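Local coordinates for protein nicotinate phosphoribosyltransferase (Vibrio cholerae, PDB 4HL7) that probably catalyses the ATP-driven synthesis of nicotinate mononucleotide from nicotinate and 5-phosphoribosyl 1-diphosphate, a step that feeds NAD biosynthesis, at residues A[135-140]-A[187-192]; A[17-22]-A[128-133]. One frame throughout, in Å; residues are numbered along the deposited sequence.

Contact 1 of 2, residues A[135-140]-A[187-192]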
loop_
_atom_site.group_PDB
_atom_site.type_symbol
_atom_site.label_atom_id
_atom_site.label_comp_id
_atom_site.label_asym_id
_atom_site.label_seq_id
_atom_site.Cartn_x
_atom_site.Cartn_y
_atom_site.Cartn_z
ATOM N N VAL A 135 -3.882 2.947 10.987
ATOM C CA VAL A 135 -5.333 3.000 11.133
ATOM C C VAL A 135 -5.947 1.778 10.451
ATOM O O VAL A 135 -6.814 1.145 11.007
ATOM C CB VAL A 135 -5.944 4.341 10.589
ATOM C CG1 VAL A 135 -7.491 4.289 10.618
ATOM C CG2 VAL A 135 -5.440 5.546 11.411
HETATM N N MSE A 136 -5.468 1.416 9.262
HETATM C CA MSE A 136 -6.076 0.224 8.554
HETATM C C MSE A 136 -5.871 -1.010 9.360
HETATM O O MSE A 136 -6.806 -1.766 9.526
HETATM C CB MSE A 136 -5.512 0.123 7.124
HETATM C CG MSE A 136 -6.067 1.285 6.364
HETATM SE SE MSE A 136 -5.197 1.273 4.577
HETATM C CE MSE A 136 -6.118 -0.320 3.849
ATOM N N ALA A 137 -4.673 -1.171 9.976
ATOM C CA ALA A 137 -4.326 -2.381 10.784
ATOM C C ALA A 137 -5.142 -2.477 12.045
ATOM O O ALA A 137 -5.534 -3.587 12.490
ATOM C CB ALA A 137 -2.837 -2.442 11.108
ATOM N N ILE A 138 -5.409 -1.300 12.609
ATOM C CA ILE A 138 -6.215 -1.202 13.803
ATOM C C ILE A 138 -7.661 -1.584 13.463
ATOM O O ILE A 138 -8.242 -2.378 14.147
ATOM C CB ILE A 138 -6.168 0.261 14.353
ATOM C CG1 ILE A 138 -4.856 0.475 15.157
ATOM C CG2 ILE A 138 -7.410 0.536 15.240
ATOM C CD1 ILE A 138 -4.531 1.972 15.359
ATOM N N VAL A 139 -8.239 -0.977 12.430
ATOM C CA VAL A 139 -9.639 -1.300 12.089
ATOM C C VAL A 139 -9.792 -2.785 11.746
ATOM O O VAL A 139 -10.688 -3.431 12.235
ATOM C CB VAL A 139 -10.207 -0.444 10.936
ATOM C CG1 VAL A 139 -11.654 -0.852 10.596
ATOM C CG2 VAL A 139 -10.200 1.042 11.315
ATOM N N SER A 140 -8.872 -3.307 10.930
ATOM C CA SER A 140 -8.833 -4.756 10.667
ATOM C C SER A 140 -8.810 -5.618 11.893
ATOM O O SER A 140 -9.695 -6.492 12.058
ATOM C CB SER A 140 -7.675 -5.132 9.704
ATOM O OG SER A 140 -7.859 -6.485 9.285
ATOM N N ARG A 187 -1.366 -3.701 6.046
ATOM C CA ARG A 187 -2.580 -2.849 6.103
ATOM C C ARG A 187 -3.870 -3.622 6.248
ATOM O O ARG A 187 -4.841 -3.111 6.841
ATOM C CB ARG A 187 -2.687 -1.913 4.892
ATOM C CG ARG A 187 -2.846 -2.613 3.532
ATOM C CD ARG A 187 -2.694 -1.608 2.398
ATOM N NE ARG A 187 -1.441 -0.893 2.485
ATOM C CZ ARG A 187 -1.306 0.396 2.165
ATOM N NH1 ARG A 187 -2.369 1.060 1.753
ATOM N NH2 ARG A 187 -0.119 1.014 2.299
ATOM N N ARG A 188 -3.887 -4.875 5.778
ATOM C CA ARG A 188 -5.158 -5.646 5.974
ATOM C C ARG A 188 -4.953 -6.976 6.665
ATOM O O ARG A 188 -5.691 -7.938 6.438
ATOM C CB ARG A 188 -5.971 -5.790 4.672
ATOM C CG ARG A 188 -6.832 -4.564 4.303
ATOM C CD ARG A 188 -7.241 -4.666 2.817
ATOM N NE ARG A 188 -7.659 -3.403 2.188
ATOM C CZ ARG A 188 -6.908 -2.654 1.363
ATOM N NH1 ARG A 188 -5.631 -2.976 1.082
ATOM N NH2 ARG A 188 -7.438 -1.542 0.826
ATOM N N ARG A 189 -3.986 -7.012 7.568
ATOM C CA ARG A 189 -3.739 -8.265 8.297
ATOM C C ARG A 189 -4.909 -8.631 9.188
ATOM O O ARG A 189 -5.638 -7.757 9.682
ATOM C CB ARG A 189 -2.478 -8.189 9.150
ATOM C CG ARG A 189 -2.523 -7.121 10.276
ATOM C CD ARG A 189 -1.103 -6.739 10.599
ATOM N NE ARG A 189 -1.114 -5.797 11.715
ATOM C CZ ARG A 189 -0.042 -5.146 12.134
ATOM N NH1 ARG A 189 1.152 -5.394 11.570
ATOM N NH2 ARG A 189 -0.151 -4.298 13.178
ATOM N N PHE A 190 -5.074 -9.929 9.452
ATOM C CA PHE A 190 -6.082 -10.358 10.412
ATOM C C PHE A 190 -5.728 -9.775 11.818
ATOM O O PHE A 190 -6.615 -9.327 12.556
ATOM C CB PHE A 190 -6.093 -11.894 10.500
ATOM C CG PHE A 190 -7.126 -12.445 11.461
ATOM C CD1 PHE A 190 -8.437 -12.715 11.022
ATOM C CD2 PHE A 190 -6.793 -12.748 12.774
ATOM C CE1 PHE A 190 -9.379 -13.197 11.899
ATOM C CE2 PHE A 190 -7.752 -13.249 13.666
ATOM C CZ PHE A 190 -9.045 -13.472 13.218
ATOM N N SER A 191 -4.422 -9.803 12.153
ATOM C CA SER A 191 -3.906 -9.321 13.415
ATOM C C SER A 191 -2.390 -9.206 13.259
ATOM O O SER A 191 -1.822 -9.804 12.353
ATOM C CB SER A 191 -4.280 -10.265 14.582
ATOM O OG SER A 191 -3.592 -11.509 14.448
ATOM N N SER A 192 -1.738 -8.414 14.108
ATOM C CA SER A 192 -0.266 -8.335 14.049
ATOM C C SER A 192 0.380 -9.712 14.383
ATOM O O SER A 192 1.450 -10.056 13.826
ATOM C CB SER A 192 0.267 -7.200 14.957
ATOM O OG SER A 192 -0.138 -7.415 16.293
HETATM O O HOH W 1 -3.303 -5.103 13.367
#
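Helix 131-147 runs past segment 187-192, the loop leading into helix 192-205, with A137 and R187 closest, their CA atoms 5.0 Å apart, and the R187 carbonyl is turned toward the helix, its O 3.3 Å from CB of M136. M136, a selenomethionine, leads the packing. Its chain bends at chi3 (71°) and so carries the terminal methyl over one face of the R188 guanidinium, CE to CZ 3.5 Å, while its SE and CE run alongside the R187 side chain. The R188 end is held by the backbone O of I373 and lies near a bound sulfate. The loop follows strand 181-183 of the parallel sheet, in the TIM-barrel-related part of this phosphoribosyltransferase, and segment 135-140 belongs to the N-terminal family region, so the contact joins the two regions. Two polar links cross it. S140 OG donates to R189 O at 2.6 Å, approaching from above the carbonyl plane, 38° out of it. A water accepts a hydrogen bond from R189 NE, in the guanidinium plane, and donates one to A137 O, each at 2.8 Å. A137 CB packs against the same guanidinium, 3.8 Å from NE, and R189 NH1 reaches on to D18 and Q195.

Contact 2 of 2, residues A[17-22]-A[128-133]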
loop_
_atom_site.group_PDB
_atom_site.type_symbol
_atom_site.label_atom_id
_atom_site.label_comp_id
_atom_site.label_asym_id
_atom_site.label_seq_id
_atom_site.Cartn_x
_atom_site.Cartn_y
_atom_site.Cartn_z
ATOM N N LEU A 17 7.487 1.449 13.797
ATOM C CA LEU A 17 8.021 0.803 12.571
ATOM C C LEU A 17 7.049 -0.267 11.994
ATOM O O LEU A 17 7.260 -0.801 10.868
ATOM C CB LEU A 17 9.392 0.119 12.885
ATOM C CG LEU A 17 10.546 1.095 13.213
ATOM C CD1 LEU A 17 11.823 0.278 13.398
ATOM C CD2 LEU A 17 10.702 2.114 12.075
ATOM N N ASP A 18 5.987 -0.561 12.764
ATOM C CA ASP A 18 4.965 -1.529 12.352
ATOM C C ASP A 18 4.008 -0.922 11.344
ATOM O O ASP A 18 2.812 -0.672 11.664
ATOM C CB ASP A 18 4.193 -1.993 13.594
ATOM C CG ASP A 18 3.258 -3.161 13.319
ATOM O OD1 ASP A 18 3.318 -3.777 12.236
ATOM O OD2 ASP A 18 2.408 -3.424 14.177
ATOM N N LEU A 19 4.526 -0.671 10.143
ATOM C CA LEU A 19 3.828 0.008 9.079
ATOM C C LEU A 19 4.578 -0.238 7.787
ATOM O O LEU A 19 5.721 -0.780 7.839
ATOM C CB LEU A 19 3.695 1.543 9.356
ATOM C CG LEU A 19 4.857 2.306 10.033
ATOM C CD1 LEU A 19 6.081 2.398 9.137
ATOM C CD2 LEU A 19 4.342 3.722 10.373
ATOM N N ASP A 20 3.985 0.163 6.642
ATOM C CA ASP A 20 4.720 -0.019 5.349
ATOM C C ASP A 20 5.878 0.946 5.297
ATOM O O ASP A 20 5.703 2.140 5.518
ATOM C CB ASP A 20 3.778 0.227 4.173
ATOM C CG ASP A 20 2.767 -0.938 3.959
ATOM O OD1 ASP A 20 2.989 -2.074 4.477
ATOM O OD2 ASP A 20 1.780 -0.692 3.228
ATOM N N ALA A 21 7.054 0.439 4.914
ATOM C CA ALA A 21 8.276 1.193 4.938
ATOM C C ALA A 21 8.169 2.408 4.065
ATOM O O ALA A 21 8.773 3.459 4.387
ATOM C CB ALA A 21 9.401 0.295 4.437
ATOM N N TYR A 22 7.424 2.301 2.959
ATOM C CA TYR A 22 7.357 3.455 2.032
ATOM C C TYR A 22 6.679 4.694 2.681
ATOM O O TYR A 22 6.813 5.772 2.159
ATOM C CB TYR A 22 6.603 3.099 0.728
ATOM C CG TYR A 22 5.052 3.203 0.859
ATOM C CD1 TYR A 22 4.274 2.080 1.091
ATOM C CD2 TYR A 22 4.387 4.451 0.772
ATOM C CE1 TYR A 22 2.886 2.155 1.212
ATOM C CE2 TYR A 22 2.998 4.543 0.917
ATOM C CZ TYR A 22 2.246 3.389 1.144
ATOM O OH TYR A 22 0.868 3.470 1.284
ATOM N N THR A 128 0.913 13.459 9.099
ATOM C CA THR A 128 -0.268 12.548 8.969
ATOM C C THR A 128 0.014 11.343 8.076
ATOM O O THR A 128 -0.792 10.400 8.063
ATOM C CB THR A 128 -1.549 13.251 8.500
ATOM O OG1 THR A 128 -1.381 13.818 7.197
ATOM C CG2 THR A 128 -2.024 14.346 9.525
ATOM N N ILE A 129 1.110 11.401 7.312
ATOM C CA ILE A 129 1.351 10.334 6.322
ATOM C C ILE A 129 1.488 8.938 6.980
ATOM O O ILE A 129 1.107 7.936 6.398
ATOM C CB ILE A 129 2.535 10.634 5.366
ATOM C CG1 ILE A 129 2.647 9.493 4.315
ATOM C CG2 ILE A 129 3.827 10.739 6.120
ATOM C CD1 ILE A 129 3.347 9.872 3.070
ATOM N N LEU A 130 2.015 8.879 8.204
ATOM C CA LEU A 130 2.159 7.583 8.844
ATOM C C LEU A 130 0.858 6.918 9.323
ATOM O O LEU A 130 0.886 5.726 9.636
ATOM C CB LEU A 130 3.175 7.626 9.994
ATOM C CG LEU A 130 4.591 8.105 9.649
ATOM C CD1 LEU A 130 5.477 7.954 10.879
ATOM C CD2 LEU A 130 5.155 7.378 8.427
ATOM N N TYR A 131 -0.238 7.669 9.418
ATOM C CA TYR A 131 -1.491 7.097 9.959
ATOM C C TYR A 131 -1.990 5.931 9.140
ATOM O O TYR A 131 -2.458 4.972 9.687
ATOM C CB TYR A 131 -2.671 8.113 10.018
ATOM C CG TYR A 131 -2.701 8.991 11.273
ATOM C CD1 TYR A 131 -2.476 10.355 11.197
ATOM C CD2 TYR A 131 -2.951 8.430 12.502
ATOM C CE1 TYR A 131 -2.503 11.158 12.329
ATOM C CE2 TYR A 131 -2.987 9.212 13.652
ATOM C CZ TYR A 131 -2.779 10.559 13.565
ATOM O OH TYR A 131 -2.848 11.341 14.712
ATOM N N GLU A 132 -1.960 6.084 7.810
ATOM C CA GLU A 132 -2.704 5.184 6.918
ATOM C C GLU A 132 -2.675 3.720 7.306
ATOM O O GLU A 132 -3.763 3.120 7.502
ATOM C CB GLU A 132 -2.188 5.346 5.447
ATOM C CG GLU A 132 -2.779 4.336 4.481
ATOM C CD GLU A 132 -2.323 4.572 3.051
ATOM O OE1 GLU A 132 -1.804 5.662 2.778
ATOM O OE2 GLU A 132 -2.574 3.675 2.208
ATOM N N THR A 133 -1.492 3.099 7.361
ATOM C CA THR A 133 -1.462 1.633 7.591
ATOM C C THR A 133 -1.725 1.318 9.042
ATOM O O THR A 133 -2.102 0.204 9.343
ATOM C CB THR A 133 -0.200 0.869 7.070
ATOM O OG1 THR A 133 0.941 1.108 7.882
ATOM C CG2 THR A 133 0.050 1.200 5.569
HETATM O O HOH W 2 0.662 -0.357 9.958
HETATM O O HOH W 3 -0.311 5.780 0.543
#
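With chi1 at 74°, T133 places OG1 between its backbone N and carbonyl carbon, facing the backbone at L19 and D20, and sends CG2 toward the D20 carboxylate. OG1 lies 3.2 Å from L19 CB and accepts a weak, long hydrogen bond from D20 N at 3.4 Å. It also shares a hydrogen bond of 2.6 Å with a water that donates to D18 O, the carbonyl of the residue at the centre of an inverse gamma turn. T133 CG2 stands 3.5 Å from OD2 of D20, an oxygen that is salt-bridged to R187. L19 adds an apolar touch, CD2 to L130 CB at 4.1 Å. Farther along, the Y22 ring and the E132 carboxylate are nearly perpendicular, their planes 76° apart. A water in the plane of the ring joins them, accepting from Y22 OH and donating to E132 OE1, 2.7 Å on each side; Y22 OH also bonds R187, and E132 forms salt bridges with K23 and R187. The contact sets the start of helix 21-33 beside that of helix 131-147, with I129 packed on Y41 of strand 38-46 and L17 on helix 216-222.

Both contacts are largely buried and share helix 131-147: contact 2 uses its beginning and the residues before it, contact 1 the part that follows. Their centres lie 12 Å apart, and R187 links them by two salt bridges, NH1 to E132 OE2 and NH2 to D20 OD2, each 2.7 Å. R189 reaches D18 in the same way, so R187 and R189 pair with acids from contact 2, which probably offsets the nearness of D20 to E132, whereas R188 turns to the I373 carbonyl. Contact 1 joins the two family regions through selenomethionine-guanidinium packing and a short serine bond; contact 2 stays inside the N-terminal one and relies more on waters and a threonine hydroxyl.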